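Local coordinates for twitching motility pilus retraction protein (Geobacter sulfurreducens PCA, PDB 5ZFQ) that probably hydrolyses ATP as a six-subunit motor that powers retraction of the Type IV pilus in twitching motility, at residues E94-F99 and R108-I113; N257-T262 and E287-Q292; A306-V311 and Q327-M332. All coordinates share one frame; numbering follows the deposited sequence.

Contact 1: E94-F99 and R108-I113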
loop_
_atom_site.group_PDB
_atom_site.type_symbol
_atom_site.label_atom_id
_atom_site.label_comp_id
_atom_site.label_asym_id
_atom_site.label_seq_id
_atom_site.Cartn_x
_atom_site.Cartn_y
_atom_site.Cartn_z
ATOM N N GLU A 94 -26.454 -8.152 -5.959
ATOM C CA GLU A 94 -26.918 -6.792 -5.762
ATOM C C GLU A 94 -27.083 -6.120 -7.119
ATOM O O GLU A 94 -26.178 -6.167 -7.965
ATOM C CB GLU A 94 -25.945 -6.000 -4.861
ATOM C CG GLU A 94 -26.319 -6.017 -3.367
ATOM C CD GLU A 94 -25.442 -6.909 -2.522
ATOM O OE1 GLU A 94 -24.381 -7.418 -2.982
ATOM O OE2 GLU A 94 -25.834 -7.114 -1.366
ATOM N N LEU A 95 -28.256 -5.528 -7.331
ATOM C CA LEU A 95 -28.524 -4.746 -8.533
ATOM C C LEU A 95 -29.458 -3.595 -8.201
ATOM O O LEU A 95 -30.477 -3.781 -7.528
ATOM C CB LEU A 95 -29.139 -5.613 -9.628
ATOM C CG LEU A 95 -29.359 -4.928 -10.970
ATOM C CD1 LEU A 95 -28.028 -4.810 -11.732
ATOM C CD2 LEU A 95 -30.381 -5.690 -11.759
ATOM N N ASP A 96 -29.130 -2.403 -8.682
ATOM C CA ASP A 96 -29.993 -1.252 -8.447
ATOM C C ASP A 96 -30.164 -0.509 -9.753
ATOM O O ASP A 96 -29.178 -0.161 -10.388
ATOM C CB ASP A 96 -29.395 -0.346 -7.360
ATOM C CG ASP A 96 -30.327 0.778 -6.947
ATOM O OD1 ASP A 96 -31.226 0.543 -6.099
ATOM O OD2 ASP A 96 -30.151 1.905 -7.477
ATOM N N LEU A 97 -31.401 -0.261 -10.168
ATOM C CA LEU A 97 -31.614 0.386 -11.467
ATOM C C LEU A 97 -32.829 1.326 -11.505
ATOM O O LEU A 97 -33.593 1.433 -10.528
ATOM C CB LEU A 97 -31.778 -0.675 -12.567
ATOM C CG LEU A 97 -33.161 -1.353 -12.610
ATOM C CD1 LEU A 97 -33.407 -1.940 -13.965
ATOM C CD2 LEU A 97 -33.353 -2.417 -11.503
ATOM N N SER A 98 -33.000 1.996 -12.647
ATOM C CA SER A 98 -34.248 2.679 -12.964
ATOM C C SER A 98 -34.853 2.105 -14.253
ATOM O O SER A 98 -34.144 1.548 -15.105
ATOM C CB SER A 98 -34.041 4.188 -13.105
ATOM O OG SER A 98 -33.124 4.479 -14.146
ATOM N N PHE A 99 -36.170 2.232 -14.382
ATOM C CA PHE A 99 -36.862 1.803 -15.586
ATOM C C PHE A 99 -38.210 2.507 -15.682
ATOM O O PHE A 99 -38.662 3.135 -14.707
ATOM C CB PHE A 99 -37.043 0.278 -15.606
ATOM C CG PHE A 99 -37.842 -0.269 -14.444
ATOM C CD1 PHE A 99 -37.242 -0.516 -13.222
ATOM C CD2 PHE A 99 -39.188 -0.558 -14.589
ATOM C CE1 PHE A 99 -37.976 -1.038 -12.161
ATOM C CE2 PHE A 99 -39.924 -1.066 -13.528
ATOM C CZ PHE A 99 -39.319 -1.312 -12.315
ATOM N N ARG A 108 -37.637 3.256 -9.635
ATOM C CA ARG A 108 -36.350 2.695 -9.228
ATOM C C ARG A 108 -36.613 1.286 -8.703
ATOM O O ARG A 108 -37.629 1.035 -8.045
ATOM C CB ARG A 108 -35.671 3.554 -8.166
ATOM C CG ARG A 108 -35.198 4.860 -8.673
ATOM C CD ARG A 108 -33.938 5.212 -7.969
ATOM N NE ARG A 108 -32.863 4.231 -8.152
ATOM C CZ ARG A 108 -31.966 4.286 -9.135
ATOM N NH1 ARG A 108 -32.029 5.265 -10.044
ATOM N NH2 ARG A 108 -31.010 3.355 -9.221
ATOM N N GLY A 109 -35.720 0.362 -9.017
ATOM C CA GLY A 109 -35.851 -0.998 -8.541
ATOM C C GLY A 109 -34.598 -1.407 -7.804
ATOM O O GLY A 109 -33.484 -0.969 -8.154
ATOM N N ASN A 110 -34.756 -2.215 -6.761
ATOM C CA ASN A 110 -33.594 -2.811 -6.134
ATOM C C ASN A 110 -33.791 -4.288 -5.870
ATOM O O ASN A 110 -34.765 -4.693 -5.231
ATOM C CB ASN A 110 -33.243 -2.093 -4.841
ATOM C CG ASN A 110 -31.953 -2.606 -4.244
ATOM O OD1 ASN A 110 -31.972 -3.499 -3.403
ATOM N ND2 ASN A 110 -30.826 -2.078 -4.706
ATOM N N VAL A 111 -32.850 -5.081 -6.362
ATOM C CA VAL A 111 -32.950 -6.529 -6.330
ATOM C C VAL A 111 -31.823 -7.063 -5.501
ATOM O O VAL A 111 -30.673 -6.692 -5.731
ATOM C CB VAL A 111 -32.863 -7.149 -7.743
ATOM C CG1 VAL A 111 -33.146 -8.643 -7.687
ATOM C CG2 VAL A 111 -33.823 -6.457 -8.677
ATOM N N PHE A 112 -32.128 -7.924 -4.536
ATOM C CA PHE A 112 -31.086 -8.463 -3.664
ATOM C C PHE A 112 -31.407 -9.909 -3.318
ATOM O O PHE A 112 -32.469 -10.416 -3.690
ATOM C CB PHE A 112 -30.912 -7.604 -2.383
ATOM C CG PHE A 112 -32.179 -7.440 -1.545
ATOM C CD1 PHE A 112 -33.156 -6.505 -1.899
ATOM C CD2 PHE A 112 -32.359 -8.173 -0.370
ATOM C CE1 PHE A 112 -34.310 -6.338 -1.114
ATOM C CE2 PHE A 112 -33.513 -8.017 0.423
ATOM C CZ PHE A 112 -34.482 -7.100 0.057
ATOM N N ILE A 113 -30.470 -10.566 -2.626
ATOM C CA ILE A 113 -30.684 -11.920 -2.140
ATOM C C ILE A 113 -30.899 -11.898 -0.635
ATOM O O ILE A 113 -30.093 -11.337 0.133
ATOM C CB ILE A 113 -29.497 -12.875 -2.480
ATOM C CG1 ILE A 113 -29.315 -13.016 -3.996
ATOM C CG2 ILE A 113 -29.751 -14.251 -1.896
ATOM C CD1 ILE A 113 -30.547 -13.532 -4.718
HETATM O O HOH W 1 -33.225 2.016 -6.308
#

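Contact 2: N257-T262 and E287-Q292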
loop_
_atom_site.group_PDB
_atom_site.type_symbol
_atom_site.label_atom_id
_atom_site.label_comp_id
_atom_site.label_asym_id
_atom_site.label_seq_id
_atom_site.Cartn_x
_atom_site.Cartn_y
_atom_site.Cartn_z
ATOM N N ASN A 257 -23.326 18.394 9.230
ATOM C CA ASN A 257 -24.600 18.812 9.796
ATOM C C ASN A 257 -24.726 20.298 10.101
ATOM O O ASN A 257 -25.731 20.733 10.672
ATOM C CB ASN A 257 -24.844 18.007 11.067
ATOM C CG ASN A 257 -24.804 16.526 10.813
ATOM O OD1 ASN A 257 -23.929 15.824 11.310
ATOM N ND2 ASN A 257 -25.757 16.039 10.027
ATOM N N SER A 258 -23.708 21.070 9.736
ATOM C CA SER A 258 -23.752 22.518 9.906
ATOM C C SER A 258 -22.844 23.182 8.875
ATOM O O SER A 258 -21.999 22.519 8.266
ATOM C CB SER A 258 -23.336 22.916 11.327
ATOM O OG SER A 258 -21.937 22.738 11.541
ATOM N N ALA A 259 -23.024 24.484 8.681
ATOM C CA ALA A 259 -22.212 25.260 7.758
ATOM C C ALA A 259 -20.751 25.242 8.178
ATOM O O ALA A 259 -19.860 24.975 7.362
ATOM C CB ALA A 259 -22.717 26.682 7.690
ATOM N N VAL A 260 -20.517 25.534 9.456
ATOM C CA VAL A 260 -19.181 25.530 10.041
ATOM C C VAL A 260 -18.518 24.153 9.918
ATOM O O VAL A 260 -17.354 24.027 9.541
ATOM C CB VAL A 260 -19.227 25.955 11.546
ATOM C CG1 VAL A 260 -17.852 25.819 12.199
ATOM C CG2 VAL A 260 -19.772 27.375 11.685
ATOM N N GLN A 261 -19.272 23.115 10.243
ATOM C CA GLN A 261 -18.765 21.758 10.129
ATOM C C GLN A 261 -18.469 21.402 8.672
ATOM O O GLN A 261 -17.492 20.712 8.385
ATOM C CB GLN A 261 -19.773 20.806 10.736
ATOM C CG GLN A 261 -19.344 19.394 10.865
ATOM C CD GLN A 261 -20.476 18.545 11.405
ATOM O OE1 GLN A 261 -21.154 17.861 10.636
ATOM N NE2 GLN A 261 -20.697 18.586 12.729
ATOM N N THR A 262 -19.299 21.913 7.759
ATOM C CA THR A 262 -19.127 21.694 6.323
ATOM C C THR A 262 -17.851 22.341 5.780
ATOM O O THR A 262 -17.080 21.707 5.051
ATOM C CB THR A 262 -20.313 22.250 5.514
ATOM O OG1 THR A 262 -21.494 21.481 5.786
ATOM C CG2 THR A 262 -19.996 22.220 4.011
ATOM N N GLU A 287 -21.295 30.252 -2.461
ATOM C CA GLU A 287 -22.432 31.166 -2.589
ATOM C C GLU A 287 -23.525 30.779 -1.613
ATOM O O GLU A 287 -24.496 31.514 -1.425
ATOM C CB GLU A 287 -22.976 31.193 -4.023
ATOM C CG GLU A 287 -22.078 31.931 -5.028
ATOM C CD GLU A 287 -21.808 33.397 -4.638
ATOM O OE1 GLU A 287 -22.668 34.021 -3.957
ATOM O OE2 GLU A 287 -20.719 33.914 -4.999
ATOM N N GLY A 288 -23.357 29.634 -0.969
ATOM C CA GLY A 288 -24.343 29.182 -0.012
ATOM C C GLY A 288 -24.159 27.761 0.481
ATOM O O GLY A 288 -23.669 26.877 -0.230
ATOM N N VAL A 289 -24.563 27.548 1.724
ATOM C CA VAL A 289 -24.485 26.237 2.348
ATOM C C VAL A 289 -25.800 25.960 3.037
ATOM O O VAL A 289 -26.269 26.753 3.848
ATOM C CB VAL A 289 -23.332 26.135 3.397
ATOM C CG1 VAL A 289 -23.323 24.740 4.047
ATOM C CG2 VAL A 289 -21.974 26.501 2.770
ATOM N N MET A 290 -26.404 24.837 2.709
ATOM C CA MET A 290 -27.599 24.434 3.404
ATOM C C MET A 290 -27.368 23.118 4.125
ATOM O O MET A 290 -26.973 22.123 3.535
ATOM C CB MET A 290 -28.768 24.352 2.431
ATOM C CG MET A 290 -29.089 25.719 1.821
ATOM S SD MET A 290 -30.325 25.644 0.516
ATOM C CE MET A 290 -29.731 24.265 -0.398
ATOM N N SER A 291 -27.715 23.087 5.388
ATOM C CA SER A 291 -27.606 21.889 6.166
ATOM C C SER A 291 -28.979 21.464 6.562
ATOM O O SER A 291 -29.706 22.218 7.112
ATOM C CB SER A 291 -26.729 22.128 7.348
ATOM O OG SER A 291 -25.428 22.165 6.878
ATOM N N GLN A 292 -29.310 20.213 6.302
ATOM C CA GLN A 292 -30.637 19.723 6.552
ATOM C C GLN A 292 -30.837 18.543 7.432
ATOM O O GLN A 292 -30.011 17.699 7.512
ATOM C CB GLN A 292 -31.236 19.345 5.230
ATOM C CG GLN A 292 -31.279 20.475 4.243
ATOM C CD GLN A 292 -32.055 20.124 3.022
ATOM O OE1 GLN A 292 -32.421 18.999 2.833
ATOM N NE2 GLN A 292 -32.306 21.092 2.193
#

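Contact 3: A306-V311 and Q327-M332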
loop_
_atom_site.group_PDB
_atom_site.type_symbol
_atom_site.label_atom_id
_atom_site.label_comp_id
_atom_site.label_asym_id
_atom_site.label_seq_id
_atom_site.Cartn_x
_atom_site.Cartn_y
_atom_site.Cartn_z
ATOM N N ALA A 306 -35.733 20.727 9.158
ATOM C CA ALA A 306 -34.993 21.699 9.921
ATOM C C ALA A 306 -33.823 22.057 9.022
ATOM O O ALA A 306 -33.189 21.226 8.443
ATOM C CB ALA A 306 -34.557 21.148 11.241
ATOM N N LEU A 307 -33.516 23.321 8.947
ATOM C CA LEU A 307 -32.573 23.765 7.943
ATOM C C LEU A 307 -31.678 24.892 8.446
ATOM O O LEU A 307 -32.158 25.925 8.947
ATOM C CB LEU A 307 -33.333 24.210 6.687
ATOM C CG LEU A 307 -32.572 24.829 5.517
ATOM C CD1 LEU A 307 -31.844 23.784 4.658
ATOM C CD2 LEU A 307 -33.545 25.667 4.696
ATOM N N GLU A 308 -30.390 24.734 8.245
ATOM C CA GLU A 308 -29.464 25.755 8.583
ATOM C C GLU A 308 -29.002 26.297 7.253
ATOM O O GLU A 308 -28.612 25.560 6.402
ATOM C CB GLU A 308 -28.317 25.177 9.366
ATOM C CG GLU A 308 -27.123 26.091 9.420
ATOM C CD GLU A 308 -26.299 25.954 10.656
ATOM O OE1 GLU A 308 -26.746 26.337 11.714
ATOM O OE2 GLU A 308 -25.193 25.481 10.570
ATOM N N VAL A 309 -29.079 27.604 7.073
ATOM C CA VAL A 309 -28.650 28.241 5.846
ATOM C C VAL A 309 -27.590 29.287 6.061
ATOM O O VAL A 309 -27.776 30.184 6.812
ATOM C CB VAL A 309 -29.809 28.987 5.181
ATOM C CG1 VAL A 309 -29.394 29.595 3.873
ATOM C CG2 VAL A 309 -30.998 28.097 4.995
ATOM N N MET A 310 -26.487 29.187 5.354
ATOM C CA MET A 310 -25.448 30.179 5.433
ATOM C C MET A 310 -25.255 30.855 4.091
ATOM O O MET A 310 -24.926 30.211 3.140
ATOM C CB MET A 310 -24.148 29.519 5.809
ATOM C CG MET A 310 -23.053 30.460 6.226
ATOM S SD MET A 310 -22.003 31.154 4.981
ATOM C CE MET A 310 -21.261 29.787 4.193
ATOM N N VAL A 311 -25.439 32.161 4.031
ATOM C CA VAL A 311 -25.234 32.915 2.819
ATOM C C VAL A 311 -24.046 33.794 3.058
ATOM O O VAL A 311 -24.069 34.632 3.911
ATOM C CB VAL A 311 -26.421 33.802 2.484
ATOM C CG1 VAL A 311 -26.230 34.419 1.123
ATOM C CG2 VAL A 311 -27.689 32.993 2.468
ATOM N N GLN A 327 -16.082 31.276 13.902
ATOM C CA GLN A 327 -16.724 32.583 14.036
ATOM C C GLN A 327 -17.853 32.870 13.031
ATOM O O GLN A 327 -18.651 33.786 13.241
ATOM C CB GLN A 327 -15.672 33.686 13.920
ATOM C CG GLN A 327 -14.644 33.695 15.039
ATOM C CD GLN A 327 -13.912 35.013 15.117
ATOM O OE1 GLN A 327 -14.361 36.014 14.560
ATOM N NE2 GLN A 327 -12.780 35.027 15.813
ATOM N N ILE A 328 -17.912 32.105 11.946
ATOM C CA ILE A 328 -18.958 32.268 10.952
ATOM C C ILE A 328 -20.333 32.210 11.602
ATOM O O ILE A 328 -21.241 32.965 11.242
ATOM C CB ILE A 328 -18.844 31.183 9.841
ATOM C CG1 ILE A 328 -17.727 31.543 8.856
ATOM C CG2 ILE A 328 -20.163 30.993 9.085
ATOM C CD1 ILE A 328 -17.370 30.412 7.908
ATOM N N TYR A 329 -20.463 31.329 12.588
ATOM C CA TYR A 329 -21.742 31.058 13.238
ATOM C C TYR A 329 -22.392 32.321 13.809
ATOM O O TYR A 329 -23.620 32.469 13.798
ATOM C CB TYR A 329 -21.550 30.016 14.340
ATOM C CG TYR A 329 -22.850 29.537 14.936
ATOM C CD1 TYR A 329 -23.673 28.646 14.244
ATOM C CD2 TYR A 329 -23.261 29.980 16.192
ATOM C CE1 TYR A 329 -24.868 28.212 14.795
ATOM C CE2 TYR A 329 -24.446 29.550 16.746
ATOM C CZ TYR A 329 -25.249 28.672 16.049
ATOM O OH TYR A 329 -26.430 28.257 16.621
ATOM N N SER A 330 -21.549 33.226 14.295
ATOM C CA SER A 330 -21.983 34.537 14.779
ATOM C C SER A 330 -22.707 35.360 13.715
ATOM O O SER A 330 -23.767 35.940 13.973
ATOM C CB SER A 330 -20.779 35.320 15.296
ATOM O OG SER A 330 -21.112 36.680 15.523
ATOM N N GLN A 331 -22.125 35.411 12.521
ATOM C CA GLN A 331 -22.724 36.136 11.408
ATOM C C GLN A 331 -24.070 35.533 11.001
ATOM O O GLN A 331 -24.934 36.219 10.461
ATOM C CB GLN A 331 -21.764 36.158 10.223
ATOM C CG GLN A 331 -20.550 37.009 10.479
ATOM C CD GLN A 331 -20.919 38.441 10.865
ATOM O OE1 GLN A 331 -21.573 39.157 10.092
ATOM N NE2 GLN A 331 -20.506 38.863 12.070
ATOM N N MET A 332 -24.260 34.254 11.281
ATOM C CA MET A 332 -25.489 33.601 10.867
ATOM C C MET A 332 -26.650 33.913 11.818
ATOM O O MET A 332 -27.827 33.840 11.430
ATOM C CB MET A 332 -25.260 32.096 10.762
ATOM C CG MET A 332 -23.982 31.761 10.039
ATOM S SD MET A 332 -23.704 30.009 9.775
ATOM C CE MET A 332 -25.377 29.351 9.653
#

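Contact 1: E94-F99 and R108-I113
Arg108 folds back across Leu97 to reach Asp96 on the neighbouring strand. Its CB lies 3.8 Å from Leu97 O. CG stands beside the backbone N, anti to the carbonyl carbon (chi1 -69°), and bends further along the chain turn the guanidinium over the strand 94-99. NE donates to a water, 2.9 Å away, which in turn donates to Asp96 OD1. The guanidinium lays one face over Leu97 O, offset toward its rim. NH1 passes 3.8 Å from Ser98 CB and forms a salt bridge with Glu203. NH2 makes a salt bridge to Asp96 OD2, although the modelled length is too short to rely on. Asp96 OD2 comes in at the edge of the guanidinium, near its plane, and the carboxylate and guanidinium planes are only 21° apart. Asp96 OD1 also takes a hydrogen bond from Asn110 ND2 at 3.0 Å, on its anti lone pair. Asp96 OD2 has a further salt-bridge partner in Arg220 of the second subunit, and Glu94 pairs with Arg202 of that subunit. Between the strands the backbones are joined by two hydrogen-bonded pairs, Leu95 with Val111 and Leu97 with Gly109. Leu95 and Val111 turn to the other side of the sheet, against the helix 83-92. This is an antiparallel beta hairpin at the edge, within this chain, of the six-stranded sheet, with its charged side at a subunit interface.

Contact 2: N257-T262 and E287-Q292
Ser291 places its hydroxyl over one face of the flat peptide group between Ser258 and Ala259, with OG 3.4 Å from Ser258 C. Thr262 OG1 reaches Ser258 O from that same face, at 2.7 Å. Thr262 N approaches Ser258 O from the opposite face, at 2.8 Å. The carbonyl is thus gripped by two donors of one residue, and the OG1 donor sits well above its plane. Thr262 OG1 is also hydrogen-bonded to Thr256, and Ser291 OG to Thr155. No hydrogen bond crosses between the segments. The remaining contacts are van der Waals, led by Val289. Val289 holds CG1 anti to its own backbone N (chi1 179°), and this methyl meets the start of the helix. Val289 CG1 lies 3.9 Å from Ala259 CA and also touches Thr262 OG1. The Thr262 and Val289 side chains run alongside one another, pointing opposite ways. Replacing Thr262 with an alanine would probably cost Ser258 O its hydroxyl donor, leave Thr256 OG1 without this partner and take cover from Val289 CG1. Ser291 CB rests 3.7 Å from Asn257 O. Asn257 itself turns its amide to the second subunit, where ND2 bonds to Glu245. Ser258 is the N-cap of the helix 259-268, its OG accepting from Gln261 N at 3.0 Å. The arrangement is a capped helix start laid on the strand 286-296 of the central sheet, in a core consistent with a RecA-like ATPase, with Asn257 near the probable P-loop.

Contact 3: A306-V311 and Q327-M332
The strand 306-310 and the short, weakly bonded helix at about 328-332 run nearly at right angles, 103° between their directions, with axes 9.5 Å apart at closest approach. Met332 fills the space between the two backbones. Its CB points toward the strand, CG stands beside its own backbone N (chi1 -46°), and the chain beyond carries SD and CE to Met310 and Glu308. Met332 SD lies 3.6 Å from Met310 CG. Met332 CE, the terminal methyl, touches the aliphatic and carboxylate carbons of Glu308, 3.7 Å from Glu308 CD. Met332 CE is also 3.8 Å from Val309 O. The two methionines cross at about a right angle. Met310 bends past CG, and that carbon has Ile328 CG2 on it at 4.1 Å. Tyr329 offers its ring edge to Glu308, with CE1 4.1 Å from Glu308 OE1 and the two planes 54° apart. The polar ends are held elsewhere. Glu308 OE1 accepts from Met344 N and OE2 from Ala259 N, which should fix the buried carboxylate. Tyr329 OH bonds to Glu371. The contact joins the outermost strand of the seven-stranded sheet within this chain to a short helix beside it. Met310 and Ile328 also meet Ile263 of the helix 259-268. Met310 packs on Ile316 and Ile328 on Ile320, both in the helix 314-321, while Met341 touches both methionines.

How the contacts relate
Contacts 2 and 3 form one neighbourhood, their centres 7 Å apart. Their strands, 286-296 and 303-310, follow each other in the chain and lie side by side in the mixed sheet. Ser291 N lies 2.8 Å from Glu308 O, and Val289 O 2.9 Å from Met310 N, both probable hydrogen bonds. Contact 1 belongs to the separate antiparallel sheet, across the chain's centre. Its centre is about 32 Å from that of contact 2 and about 38 Å from that of contact 3. Contacts 1 and 2 both touch the second subunit; contact 3 meets no other chain. Of the three, contact 2 is the one with a side chain near the probable P-loop, without touching it.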